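Local coordinates for protein isatin hydrolase (Ralstonia solanacearum, PDB 5NMP) that hydrolyses isatin, probably opening its lactam ring, and carries a bound manganese ion within a cyclase-family fold, at residues Ser35-Gln40 with Leu156-Ala161; Val111-Ser116 with Trp125-Asp130; Gly140-Gly145 with Val182-Gly187; Thr152-Arg157 with Phe164-Glu169. All blocks are in the same frame, centred on the assembly; numbering follows the deposited sequence.

Contact 1: residues Ser35-Gln40 with Leu156-Ala161; sequences SFPTLQ and LRVGDA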
loop_
_atom_site.group_PDB
_atom_site.type_symbol
_atom_site.label_atom_id
_atom_site.label_comp_id
_atom_site.label_asym_id
_atom_site.label_seq_id
_atom_site.Cartn_x
_atom_site.Cartn_y
_atom_site.Cartn_z
ATOM N N SER A 35 -4.918 12.621 15.519
ATOM C CA SER A 35 -3.945 13.360 16.312
ATOM C C SER A 35 -2.630 13.552 15.562
ATOM O O SER A 35 -1.733 14.249 16.039
ATOM C CB SER A 35 -3.688 12.650 17.641
ATOM O OG SER A 35 -3.134 11.364 17.431
ATOM N N PHE A 36 -2.515 12.935 14.390
ATOM C CA PHE A 36 -1.297 13.069 13.599
ATOM C C PHE A 36 -1.161 14.483 13.045
ATOM O O PHE A 36 -2.132 15.042 12.536
ATOM C CB PHE A 36 -1.268 12.062 12.451
ATOM C CG PHE A 36 0.076 11.953 11.797
ATOM C CD1 PHE A 36 0.434 12.812 10.770
ATOM C CD2 PHE A 36 0.998 11.017 12.234
ATOM C CE1 PHE A 36 1.678 12.730 10.181
ATOM C CE2 PHE A 36 2.242 10.926 11.646
ATOM C CZ PHE A 36 2.583 11.784 10.617
ATOM N N PRO A 37 0.052 15.059 13.135
ATOM C CA PRO A 37 0.322 16.435 12.699
ATOM C C PRO A 37 -0.160 16.728 11.280
ATOM O O PRO A 37 0.091 15.950 10.359
ATOM C CB PRO A 37 1.847 16.533 12.783
ATOM C CG PRO A 37 2.222 15.560 13.830
ATOM C CD PRO A 37 1.257 14.420 13.697
ATOM N N THR A 38 -0.858 17.847 11.121
ATOM C CA THR A 38 -1.367 18.252 9.819
ATOM C C THR A 38 -0.614 19.476 9.314
ATOM O O THR A 38 -0.486 20.477 10.020
ATOM C CB THR A 38 -2.875 18.556 9.872
ATOM O OG1 THR A 38 -3.578 17.406 10.358
ATOM C CG2 THR A 38 -3.398 18.910 8.489
ATOM N N LEU A 39 -0.113 19.382 8.089
ATOM C CA LEU A 39 0.635 20.469 7.472
ATOM C C LEU A 39 -0.234 21.702 7.244
ATOM O O LEU A 39 -1.339 21.603 6.710
ATOM C CB LEU A 39 1.235 20.005 6.147
ATOM C CG LEU A 39 1.878 21.088 5.288
ATOM C CD1 LEU A 39 3.104 21.662 5.977
ATOM C CD2 LEU A 39 2.227 20.527 3.921
ATOM N N GLN A 40 0.267 22.863 7.652
ATOM C CA GLN A 40 -0.441 24.114 7.399
ATOM C C GLN A 40 0.425 25.102 6.624
ATOM O O GLN A 40 1.556 25.400 7.016
ATOM C CB GLN A 40 -0.920 24.741 8.710
ATOM C CG GLN A 40 -2.039 23.964 9.386
ATOM C CD GLN A 40 -2.741 24.760 10.472
ATOM O OE1 GLN A 40 -2.324 25.866 10.819
ATOM N NE2 GLN A 40 -3.817 24.200 11.012
ATOM N N LEU A 156 10.400 10.670 16.253
ATOM C CA LEU A 156 10.149 10.579 17.687
ATOM C C LEU A 156 9.366 11.786 18.206
ATOM O O LEU A 156 8.913 11.800 19.351
ATOM C CB LEU A 156 11.469 10.442 18.450
ATOM C CG LEU A 156 12.328 9.215 18.128
ATOM C CD1 LEU A 156 13.623 9.242 18.933
ATOM C CD2 LEU A 156 11.555 7.927 18.386
ATOM N N ARG A 157 9.208 12.797 17.357
ATOM C CA ARG A 157 8.481 14.008 17.723
ATOM C C ARG A 157 6.986 13.891 17.430
ATOM O O ARG A 157 6.229 14.829 17.674
ATOM C CB ARG A 157 9.048 15.220 16.976
ATOM C CG ARG A 157 10.472 15.603 17.340
ATOM C CD ARG A 157 11.055 16.517 16.268
ATOM N NE ARG A 157 12.407 16.975 16.575
ATOM C CZ ARG A 157 12.711 18.222 16.920
ATOM N NH1 ARG A 157 11.757 19.143 16.997
ATOM N NH2 ARG A 157 13.969 18.551 17.182
ATOM N N VAL A 158 6.569 12.740 16.909
ATOM C CA VAL A 158 5.207 12.561 16.406
ATOM C C VAL A 158 4.127 12.760 17.480
ATOM O O VAL A 158 2.995 13.126 17.166
ATOM C CB VAL A 158 5.041 11.160 15.758
ATOM C CG1 VAL A 158 4.977 10.068 16.817
ATOM C CG2 VAL A 158 3.810 11.125 14.868
ATOM N N GLY A 159 4.480 12.545 18.744
ATOM C CA GLY A 159 3.538 12.746 19.830
ATOM C C GLY A 159 3.250 14.211 20.118
ATOM O O GLY A 159 2.250 14.541 20.755
ATOM N N ASP A 160 4.135 15.088 19.655
ATOM C CA ASP A 160 3.977 16.529 19.829
ATOM C C ASP A 160 3.889 17.208 18.461
ATOM O O ASP A 160 4.904 17.411 17.794
ATOM C CB ASP A 160 5.142 17.105 20.644
ATOM C CG ASP A 160 4.891 18.534 21.118
ATOM O OD1 ASP A 160 4.099 19.262 20.483
ATOM O OD2 ASP A 160 5.497 18.934 22.135
ATOM N N ALA A 161 2.673 17.562 18.056
ATOM C CA ALA A 161 2.438 18.139 16.738
ATOM C C ALA A 161 3.204 19.442 16.533
ATOM O O ALA A 161 3.728 19.693 15.445
ATOM C CB ALA A 161 0.953 18.364 16.526
#
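The flat group of this contact is the Phe36 ring, which meets Val158 across the gap while its own neighbour Pro37 lies against it. Pro37 CD sits over one ring face, 3.3 Å above the plane and displaced to the rim. Val158 CG2 reaches the same ring obliquely, 3.6 Å from Phe36 CE2 and 3.9 Å from Phe36 CD2, and the two side chains cross at about a right angle. On Val158 it is the methyl branch trans to the backbone N that does the touching, since CG1 occupies the slot between N and the carbonyl carbon (chi1 74°).

Pro37 spreads the contact further along the loop. Its CG lies 3.9 Å from Ala161 CA and 4.1 Å from Ala161 CB, and its CD is 4.1 Å from Val158 O, so one pyrrolidine edge spans from Val158 to the first residue of helix 161-165. The type I turn from Arg157 to Asp160, closed by Asp160 N to Arg157 O at 2.9 Å, carries Val158 and leads directly into Ala161. Asp160 holds the N-cap position, its OD1 making weak hydrogen bonds to Ala162 N and Ala163 N.

Phe36 also packs against Gln30 and Cys229, and its side chain lies about 7 Å from that of His80, a manganese ligand. The two segments bury 187 Å² together. Their side chains meet by apolar contacts, and the one backbone oxygen involved, Val158 O, is met by a carbon. Cohesion here therefore rests on the shape of a proline, an aromatic ring and a methyl branch, which joins the 35-40 loop to the start of helix 161-165 on the side of the fold that holds the metal.

Contact 2: residues Val111-Ser116 with Trp125-Asp130; sequences VVIDAS and WLLTVD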
loop_
_atom_site.group_PDB
_atom_site.type_symbol
_atom_site.label_atom_id
_atom_site.label_comp_id
_atom_site.label_asym_id
_atom_site.label_seq_id
_atom_site.Cartn_x
_atom_site.Cartn_y
_atom_site.Cartn_z
ATOM N N VAL A 111 19.355 2.917 0.585
ATOM C CA VAL A 111 20.468 3.197 1.477
ATOM C C VAL A 111 19.965 4.117 2.578
ATOM O O VAL A 111 19.043 4.905 2.363
ATOM C CB VAL A 111 21.661 3.843 0.747
ATOM C CG1 VAL A 111 22.182 2.909 -0.331
ATOM C CG2 VAL A 111 21.265 5.188 0.150
ATOM N N VAL A 112 20.555 4.008 3.761
ATOM C CA VAL A 112 20.120 4.820 4.890
ATOM C C VAL A 112 21.243 5.726 5.381
ATOM O O VAL A 112 22.303 5.250 5.782
ATOM C CB VAL A 112 19.621 3.941 6.051
ATOM C CG1 VAL A 112 19.175 4.805 7.216
ATOM C CG2 VAL A 112 18.483 3.040 5.584
ATOM N N ILE A 113 21.004 7.033 5.342
ATOM C CA ILE A 113 21.985 8.016 5.796
ATOM C C ILE A 113 21.640 8.506 7.196
ATOM O O ILE A 113 20.647 9.209 7.380
ATOM C CB ILE A 113 22.056 9.234 4.845
ATOM C CG1 ILE A 113 22.040 8.787 3.379
ATOM C CG2 ILE A 113 23.274 10.091 5.155
ATOM C CD1 ILE A 113 23.192 7.900 2.991
ATOM N N ASP A 114 22.458 8.141 8.181
ATOM C CA ASP A 114 22.181 8.501 9.571
ATOM C C ASP A 114 22.792 9.842 9.963
ATOM O O ASP A 114 24.014 9.981 10.048
ATOM C CB ASP A 114 22.690 7.415 10.520
ATOM C CG ASP A 114 22.401 7.734 11.978
ATOM O OD1 ASP A 114 21.373 8.392 12.251
ATOM O OD2 ASP A 114 23.201 7.333 12.851
ATOM N N ALA A 115 21.929 10.819 10.221
ATOM C CA ALA A 115 22.364 12.144 10.646
ATOM C C ALA A 115 21.667 12.566 11.936
ATOM O O ALA A 115 21.552 13.756 12.224
ATOM C CB ALA A 115 22.102 13.161 9.551
ATOM N N SER A 116 21.209 11.586 12.708
ATOM C CA SER A 116 20.436 11.856 13.918
ATOM C C SER A 116 21.223 12.652 14.965
ATOM O O SER A 116 20.661 13.506 15.649
ATOM C CB SER A 116 19.930 10.544 14.525
ATOM O OG SER A 116 20.984 9.614 14.697
ATOM N N TRP A 125 19.915 21.646 10.291
ATOM C CA TRP A 125 21.090 20.990 9.725
ATOM C C TRP A 125 20.879 20.601 8.264
ATOM O O TRP A 125 19.816 20.113 7.884
ATOM C CB TRP A 125 21.445 19.758 10.556
ATOM C CG TRP A 125 22.765 19.142 10.215
ATOM C CD1 TRP A 125 23.986 19.497 10.706
ATOM C CD2 TRP A 125 22.994 18.049 9.319
ATOM N NE1 TRP A 125 24.963 18.696 10.166
ATOM C CE2 TRP A 125 24.380 17.799 9.311
ATOM C CE3 TRP A 125 22.160 17.259 8.519
ATOM C CZ2 TRP A 125 24.953 16.793 8.536
ATOM C CZ3 TRP A 125 22.730 16.261 7.751
ATOM C CH2 TRP A 125 24.114 16.037 7.764
ATOM N N LEU A 126 21.905 20.823 7.449
ATOM C CA LEU A 126 21.810 20.574 6.020
ATOM C C LEU A 126 22.691 19.414 5.576
ATOM O O LEU A 126 23.889 19.382 5.862
ATOM C CB LEU A 126 22.179 21.836 5.240
ATOM C CG LEU A 126 21.313 23.064 5.522
ATOM C CD1 LEU A 126 21.800 24.266 4.735
ATOM C CD2 LEU A 126 19.855 22.765 5.209
ATOM N N LEU A 127 22.079 18.463 4.876
ATOM C CA LEU A 127 22.800 17.354 4.264
ATOM C C LEU A 127 23.610 17.857 3.075
ATOM O O LEU A 127 23.054 18.395 2.117
ATOM C CB LEU A 127 21.824 16.261 3.823
ATOM C CG LEU A 127 22.407 15.010 3.166
ATOM C CD1 LEU A 127 23.339 14.297 4.123
ATOM C CD2 LEU A 127 21.294 14.085 2.718
ATOM N N THR A 128 24.926 17.685 3.140
ATOM C CA THR A 128 25.801 18.214 2.103
ATOM C C THR A 128 26.437 17.109 1.267
ATOM O O THR A 128 26.403 15.935 1.636
ATOM C CB THR A 128 26.915 19.084 2.709
ATOM O OG1 THR A 128 27.742 18.280 3.559
ATOM C CG2 THR A 128 26.320 20.217 3.519
ATOM N N VAL A 129 27.013 17.500 0.133
ATOM C CA VAL A 129 27.724 16.567 -0.731
ATOM C C VAL A 129 28.915 15.966 0.010
ATOM O O VAL A 129 29.179 14.765 -0.088
ATOM C CB VAL A 129 28.208 17.255 -2.025
ATOM C CG1 VAL A 129 29.029 16.294 -2.871
ATOM C CG2 VAL A 129 27.024 17.781 -2.815
ATOM N N ASP A 130 29.621 16.806 0.764
ATOM C CA ASP A 130 30.760 16.357 1.555
ATOM C C ASP A 130 30.360 15.247 2.518
ATOM O O ASP A 130 31.061 14.244 2.644
ATOM C CB ASP A 130 31.374 17.527 2.326
ATOM C CG ASP A 130 31.952 18.588 1.412
ATOM O OD1 ASP A 130 31.427 18.752 0.289
ATOM O OD2 ASP A 130 32.931 19.255 1.810
#
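Ala115 meets Trp125 and Ile113 meets Leu127, both by apolar packing. In the first pair Ala115 CB lies 3.6 Å from CZ3 and 3.9 Å from CH2 of Trp125, so the methyl meets the far end of the six-membered ring and approaches it obliquely. The indole gets there because Trp125 CG is trans to the backbone N (chi1 -170°), with the CB of each residue directed at the other segment. The second touch is looser, Ile113 CG2 against Leu127 CD1 at 4.3 Å. Three of the four touching residues are buried and Trp125 is partly exposed; only 121 Å² is covered, and the closest CA atoms, those of Ala115 and Leu127, stay 8.3 Å apart.

The polar bonds within the two segments are those of Asp114 and Ser116. Asp114 OD1 takes two donors: Ser116 OG at 2.8 Å, on its syn lone pair, and Ser116 N at 3.2 Å, coming from above the carboxylate plane (53° out of it). The second bond defines an Asx turn just where strand 107-114 ends and helix 116-119 begins. Thr128 OG1 caps the start of helix 129-139 by a hydrogen bond to Phe131 N.

Trp125 and Phe131 form an edge-to-face aromatic pair, while Ile113 packs on Phe131 and Trp135 of helix 129-139. Strand 107-114 runs parallel to its sheet neighbour 147-151, with helix 129-139 in the connection. The contact thus belongs to a beta-alpha-beta crossover: it packs the chain leading into the crossover helix against the end of the strand from which the crossover starts.

Contact 3: residues Gly140-Gly145 with Val182-Gly187; sequences GRIPAG and VEWLIG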
loop_
_atom_site.group_PDB
_atom_site.type_symbol
_atom_site.label_atom_id
_atom_site.label_comp_id
_atom_site.label_asym_id
_atom_site.label_seq_id
_atom_site.Cartn_x
_atom_site.Cartn_y
_atom_site.Cartn_z
ATOM N N GLY A 140 30.356 2.417 1.021
ATOM C CA GLY A 140 30.381 2.112 -0.399
ATOM C C GLY A 140 29.506 3.028 -1.232
ATOM O O GLY A 140 28.723 3.815 -0.704
ATOM N N ARG A 141 29.643 2.914 -2.547
ATOM C CA ARG A 141 28.927 3.766 -3.488
ATOM C C ARG A 141 27.413 3.583 -3.399
ATOM O O ARG A 141 26.917 2.459 -3.353
ATOM C CB ARG A 141 29.408 3.475 -4.911
ATOM C CG ARG A 141 28.856 4.400 -5.976
ATOM C CD ARG A 141 29.325 3.959 -7.352
ATOM N NE ARG A 141 28.972 4.917 -8.394
ATOM C CZ ARG A 141 29.791 5.860 -8.849
ATOM N NH1 ARG A 141 31.017 5.972 -8.355
ATOM N NH2 ARG A 141 29.385 6.691 -9.801
ATOM N N ILE A 142 26.689 4.696 -3.363
ATOM C CA ILE A 142 25.231 4.677 -3.419
ATOM C C ILE A 142 24.769 4.165 -4.782
ATOM O O ILE A 142 25.064 4.777 -5.809
ATOM C CB ILE A 142 24.642 6.076 -3.171
ATOM C CG1 ILE A 142 25.086 6.611 -1.806
ATOM C CG2 ILE A 142 23.129 6.048 -3.278
ATOM C CD1 ILE A 142 24.682 8.043 -1.556
ATOM N N PRO A 143 24.044 3.035 -4.798
ATOM C CA PRO A 143 23.668 2.374 -6.056
ATOM C C PRO A 143 22.580 3.114 -6.834
ATOM O O PRO A 143 21.684 3.717 -6.242
ATOM C CB PRO A 143 23.170 1.003 -5.592
ATOM C CG PRO A 143 22.668 1.239 -4.219
ATOM C CD PRO A 143 23.551 2.302 -3.620
ATOM N N ALA A 144 22.666 3.064 -8.159
ATOM C CA ALA A 144 21.679 3.711 -9.011
ATOM C C ALA A 144 20.345 2.982 -8.928
ATOM O O ALA A 144 20.300 1.753 -8.961
ATOM C CB ALA A 144 22.170 3.765 -10.449
ATOM N N GLY A 145 19.264 3.746 -8.815
ATOM C CA GLY A 145 17.930 3.179 -8.733
ATOM C C GLY A 145 17.508 2.856 -7.312
ATOM O O GLY A 145 16.543 2.125 -7.094
ATOM N N VAL A 182 21.192 17.557 -3.714
ATOM C CA VAL A 182 20.111 17.062 -4.553
ATOM C C VAL A 182 20.604 16.856 -5.986
ATOM O O VAL A 182 20.324 15.827 -6.602
ATOM C CB VAL A 182 18.904 18.024 -4.543
ATOM C CG1 VAL A 182 17.827 17.547 -5.508
ATOM C CG2 VAL A 182 18.337 18.146 -3.134
ATOM N N GLU A 183 21.350 17.828 -6.504
ATOM C CA GLU A 183 21.922 17.728 -7.846
ATOM C C GLU A 183 22.884 16.544 -7.968
ATOM O O GLU A 183 22.886 15.839 -8.977
ATOM C CB GLU A 183 22.642 19.027 -8.220
ATOM C CG GLU A 183 21.710 20.198 -8.484
ATOM C CD GLU A 183 22.449 21.512 -8.684
ATOM O OE1 GLU A 183 23.655 21.584 -8.360
ATOM O OE2 GLU A 183 21.815 22.475 -9.166
ATOM N N TRP A 184 23.692 16.329 -6.935
ATOM C CA TRP A 184 24.663 15.238 -6.919
ATOM C C TRP A 184 23.973 13.875 -6.891
ATOM O O TRP A 184 24.337 12.971 -7.643
ATOM C CB TRP A 184 25.600 15.386 -5.715
ATOM C CG TRP A 184 26.728 14.403 -5.675
ATOM C CD1 TRP A 184 27.897 14.471 -6.373
ATOM C CD2 TRP A 184 26.806 13.216 -4.877
ATOM N NE1 TRP A 184 28.697 13.396 -6.068
ATOM C CE2 TRP A 184 28.050 12.609 -5.152
ATOM C CE3 TRP A 184 25.944 12.603 -3.962
ATOM C CZ2 TRP A 184 28.452 11.421 -4.545
ATOM C CZ3 TRP A 184 26.346 11.424 -3.360
ATOM C CH2 TRP A 184 27.589 10.844 -3.655
ATOM N N LEU A 185 22.973 13.735 -6.024
ATOM C CA LEU A 185 22.218 12.491 -5.913
ATOM C C LEU A 185 21.544 12.105 -7.228
ATOM O O LEU A 185 21.505 10.930 -7.593
ATOM C CB LEU A 185 21.165 12.600 -4.806
ATOM C CG LEU A 185 21.682 12.517 -3.371
ATOM C CD1 LEU A 185 20.531 12.597 -2.385
ATOM C CD2 LEU A 185 22.477 11.236 -3.163
ATOM N N ILE A 186 21.014 13.095 -7.936
ATOM C CA ILE A 186 20.336 12.836 -9.198
ATOM C C ILE A 186 21.328 12.606 -10.333
ATOM O O ILE A 186 21.259 11.596 -11.034
ATOM C CB ILE A 186 19.396 13.992 -9.577
ATOM C CG1 ILE A 186 18.279 14.127 -8.543
ATOM C CG2 ILE A 186 18.807 13.771 -10.960
ATOM C CD1 ILE A 186 17.390 15.338 -8.757
ATOM N N GLY A 187 22.257 13.542 -10.500
ATOM C CA GLY A 187 23.166 13.538 -11.633
ATOM C C GLY A 187 24.356 12.600 -11.555
ATOM O O GLY A 187 24.785 12.055 -12.571
#
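Ile142, in the loop by which a beta-alpha-beta crossover passes from helix 129-139 to strand 147-151, meets Trp184 and Leu185 of helix 179-187. One atom makes both touches. Ile142 CD1 is 4.2 Å from Trp184 CZ3, approaching the indole at its edge and close to the ring plane, and equally 4.2 Å from Leu185 CD2. In each pair the side chains cross obliquely. The methyl gets this far because CG1 stands trans to the carbonyl carbon (chi1 -59°) and the branch then continues extended to CD1 (chi2 173°). Only 76 Å² is buried, and the nearest CA atoms, those of Ile142 and Leu185, are 8.7 Å apart, so side-chain ends alone bridge the gap.

The loop leaves helix 129-139 through Gly140, whose phi is positive, and Ile142 N is held by a hydrogen bond to Glu136 OE2 of that helix.

Around this point Ile142 also packs on Val111 of strand 107-114 and on Trp135. Trp184 lies on Leu132 and Glu136, which ties helix 179-187 to helix 129-139, while Val182 and Ile186 of helix 179-187 pack against Leu218 of helix 214-221.

Contact 4: residues Thr152-Arg157 with Phe164-Glu169; sequences TDWSLR and FLNIRE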
loop_
_atom_site.group_PDB
_atom_site.type_symbol
_atom_site.label_atom_id
_atom_site.label_comp_id
_atom_site.label_asym_id
_atom_site.label_seq_id
_atom_site.Cartn_x
_atom_site.Cartn_y
_atom_site.Cartn_z
ATOM N N THR A 152 16.872 10.900 10.631
ATOM C CA THR A 152 17.089 12.059 11.489
ATOM C C THR A 152 16.518 11.870 12.893
ATOM O O THR A 152 16.665 12.747 13.744
ATOM C CB THR A 152 16.454 13.319 10.882
ATOM O OG1 THR A 152 15.061 13.079 10.651
ATOM C CG2 THR A 152 17.130 13.686 9.567
ATOM N N ASP A 153 15.863 10.733 13.121
ATOM C CA ASP A 153 15.145 10.450 14.371
ATOM C C ASP A 153 14.039 11.470 14.648
ATOM O O ASP A 153 13.562 11.593 15.776
ATOM C CB ASP A 153 16.111 10.392 15.562
ATOM C CG ASP A 153 16.763 9.029 15.722
ATOM O OD1 ASP A 153 16.639 8.193 14.801
ATOM O OD2 ASP A 153 17.404 8.795 16.770
ATOM N N TRP A 154 13.620 12.183 13.608
ATOM C CA TRP A 154 12.576 13.195 13.729
ATOM C C TRP A 154 11.217 12.571 14.041
ATOM O O TRP A 154 10.337 13.224 14.602
ATOM C CB TRP A 154 12.487 14.016 12.442
ATOM C CG TRP A 154 11.792 15.326 12.608
ATOM C CD1 TRP A 154 10.460 15.575 12.448
ATOM C CD2 TRP A 154 12.395 16.574 12.965
ATOM N NE1 TRP A 154 10.196 16.904 12.685
ATOM C CE2 TRP A 154 11.369 17.539 13.003
ATOM C CE3 TRP A 154 13.705 16.969 13.254
ATOM C CZ2 TRP A 154 11.611 18.876 13.322
ATOM C CZ3 TRP A 154 13.944 18.297 13.569
ATOM C CH2 TRP A 154 12.902 19.234 13.600
ATOM N N SER A 155 11.056 11.302 13.679
ATOM C CA SER A 155 9.805 10.581 13.892
ATOM C C SER A 155 9.430 10.460 15.369
ATOM O O SER A 155 8.277 10.181 15.700
ATOM C CB SER A 155 9.892 9.185 13.270
ATOM O OG SER A 155 10.998 8.467 13.792
ATOM N N LEU A 156 10.400 10.670 16.253
ATOM C CA LEU A 156 10.149 10.579 17.687
ATOM C C LEU A 156 9.366 11.786 18.206
ATOM O O LEU A 156 8.913 11.800 19.351
ATOM C CB LEU A 156 11.469 10.442 18.450
ATOM C CG LEU A 156 12.328 9.215 18.128
ATOM C CD1 LEU A 156 13.623 9.242 18.933
ATOM C CD2 LEU A 156 11.555 7.927 18.386
ATOM N N ARG A 157 9.208 12.797 17.357
ATOM C CA ARG A 157 8.481 14.008 17.723
ATOM C C ARG A 157 6.986 13.891 17.430
ATOM O O ARG A 157 6.229 14.829 17.674
ATOM C CB ARG A 157 9.048 15.220 16.976
ATOM C CG ARG A 157 10.472 15.603 17.340
ATOM C CD ARG A 157 11.055 16.517 16.268
ATOM N NE ARG A 157 12.407 16.975 16.575
ATOM C CZ ARG A 157 12.711 18.222 16.920
ATOM N NH1 ARG A 157 11.757 19.143 16.997
ATOM N NH2 ARG A 157 13.969 18.551 17.182
ATOM N N PHE A 164 6.768 18.502 15.968
ATOM C CA PHE A 164 6.954 17.773 14.721
ATOM C C PHE A 164 7.026 18.725 13.532
ATOM O O PHE A 164 7.874 18.566 12.655
ATOM C CB PHE A 164 5.827 16.757 14.519
ATOM C CG PHE A 164 6.047 15.829 13.356
ATOM C CD1 PHE A 164 6.865 14.716 13.485
ATOM C CD2 PHE A 164 5.435 16.067 12.136
ATOM C CE1 PHE A 164 7.072 13.860 12.417
ATOM C CE2 PHE A 164 5.635 15.214 11.066
ATOM C CZ PHE A 164 6.455 14.109 11.206
ATOM N N LEU A 165 6.134 19.711 13.505
ATOM C CA LEU A 165 6.146 20.720 12.452
ATOM C C LEU A 165 7.249 21.751 12.710
ATOM O O LEU A 165 7.875 22.245 11.774
ATOM C CB LEU A 165 4.783 21.409 12.346
ATOM C CG LEU A 165 3.570 20.532 12.016
ATOM C CD1 LEU A 165 2.306 21.369 11.936
ATOM C CD2 LEU A 165 3.780 19.757 10.724
ATOM N N ASN A 166 7.472 22.056 13.986
ATOM C CA ASN A 166 8.525 22.970 14.435
ATOM C C ASN A 166 8.529 24.301 13.698
ATOM O O ASN A 166 9.477 24.628 12.985
ATOM C CB ASN A 166 9.897 22.316 14.300
ATOM C CG ASN A 166 10.951 23.013 15.135
ATOM O OD1 ASN A 166 10.655 23.543 16.205
ATOM N ND2 ASN A 166 12.186 23.028 14.648
ATOM N N ILE A 167 7.472 25.075 13.899
ATOM C CA ILE A 167 7.265 26.306 13.156
ATOM C C ILE A 167 7.460 27.551 14.017
ATOM O O ILE A 167 6.922 27.651 15.123
ATOM C CB ILE A 167 5.860 26.313 12.524
ATOM C CG1 ILE A 167 5.860 25.410 11.287
ATOM C CG2 ILE A 167 5.418 27.725 12.169
ATOM C CD1 ILE A 167 4.545 25.346 10.567
ATOM N N ARG A 168 8.254 28.485 13.502
ATOM C CA ARG A 168 8.457 29.778 14.141
ATOM C C ARG A 168 7.904 30.883 13.240
ATOM O O ARG A 168 7.180 30.598 12.286
ATOM C CB ARG A 168 9.938 29.994 14.450
ATOM C CG ARG A 168 10.537 28.875 15.296
ATOM C CD ARG A 168 11.736 29.341 16.106
ATOM N NE ARG A 168 13.009 29.016 15.467
ATOM C CZ ARG A 168 13.611 27.835 15.563
ATOM N NH1 ARG A 168 13.051 26.857 16.265
ATOM N NH2 ARG A 168 14.771 27.627 14.952
ATOM N N GLU A 169 8.234 32.138 13.531
ATOM C CA GLU A 169 7.639 33.254 12.797
ATOM C C GLU A 169 8.122 33.322 11.345
ATOM O O GLU A 169 7.494 33.966 10.502
ATOM C CB GLU A 169 7.923 34.579 13.519
ATOM C CG GLU A 169 8.888 35.522 12.809
ATOM C CD GLU A 169 10.333 35.067 12.900
ATOM O OE1 GLU A 169 10.610 34.100 13.646
ATOM O OE2 GLU A 169 11.190 35.677 12.222
#
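The indole of Trp154 meets Phe164 because its CG is swung trans to the backbone N (chi1 -161°); the benzyl group of Phe164 takes the corresponding first torsion. Trp154 NE1 donates to Phe164 O at 2.9 Å with an N-H...O angle of 164°. The acceptor lies in the plane of the indole, and the donor lies in the carbonyl plane on a lone pair of that oxygen. NE1 also sits 4.0 Å above one face of the Phe164 ring, displaced to its rim, where Trp154 CD1 is 3.8 Å from Phe164 CE1. The planes of the Trp154 five-membered ring and the Phe164 ring are inclined at 59°.

Asn166 CB lies at the indole edge, 4.0 Å from Trp154 CZ2, while Asn166 ND2 is hydrogen-bonded to His173 O. Arg157 CB packs 4.0 Å from Phe164 CA, and the extended chain beyond it runs over one Trp154 face, its guanidinium making a cation-pi contact. That guanidinium forms a salt bridge with Glu123 and a hydrogen bond from NH1 to Ala163 O.

Phe164 is the penultimate residue of helix 161-165, and Asn166 leaves it with positive phi. The single straight bond satisfies the buried indole N-H and, with the packing around it, helps fix the ring's rotation, while the arginine, its charge probably offset by Glu123, would be expected to favour the electron-rich indole face.

Contacts 2 and 3, centres 13 Å apart, lie along the crossover from strand 107-114 through helix 129-139 to its parallel neighbour 147-151; they touch through Val111 with Ile142 and Pro143, and Val129 with Trp184. Contact 4 follows strand 147-151 and meets contact 2 where Ser116 packs on Thr152 and Asp153. Contacts 1 and 4, centres 8 Å apart, share Leu156 and Arg157, and the side chains of Phe36 and Phe164 are each about 11 Å from the manganese ion. Along the chain contact 1 opens first and encloses contact 2, contacts 1 and 3 alternate, and contact 4 is nested inside contact 3. The stretch after strand 147-151 thus returns to pack on the 35-40 loop.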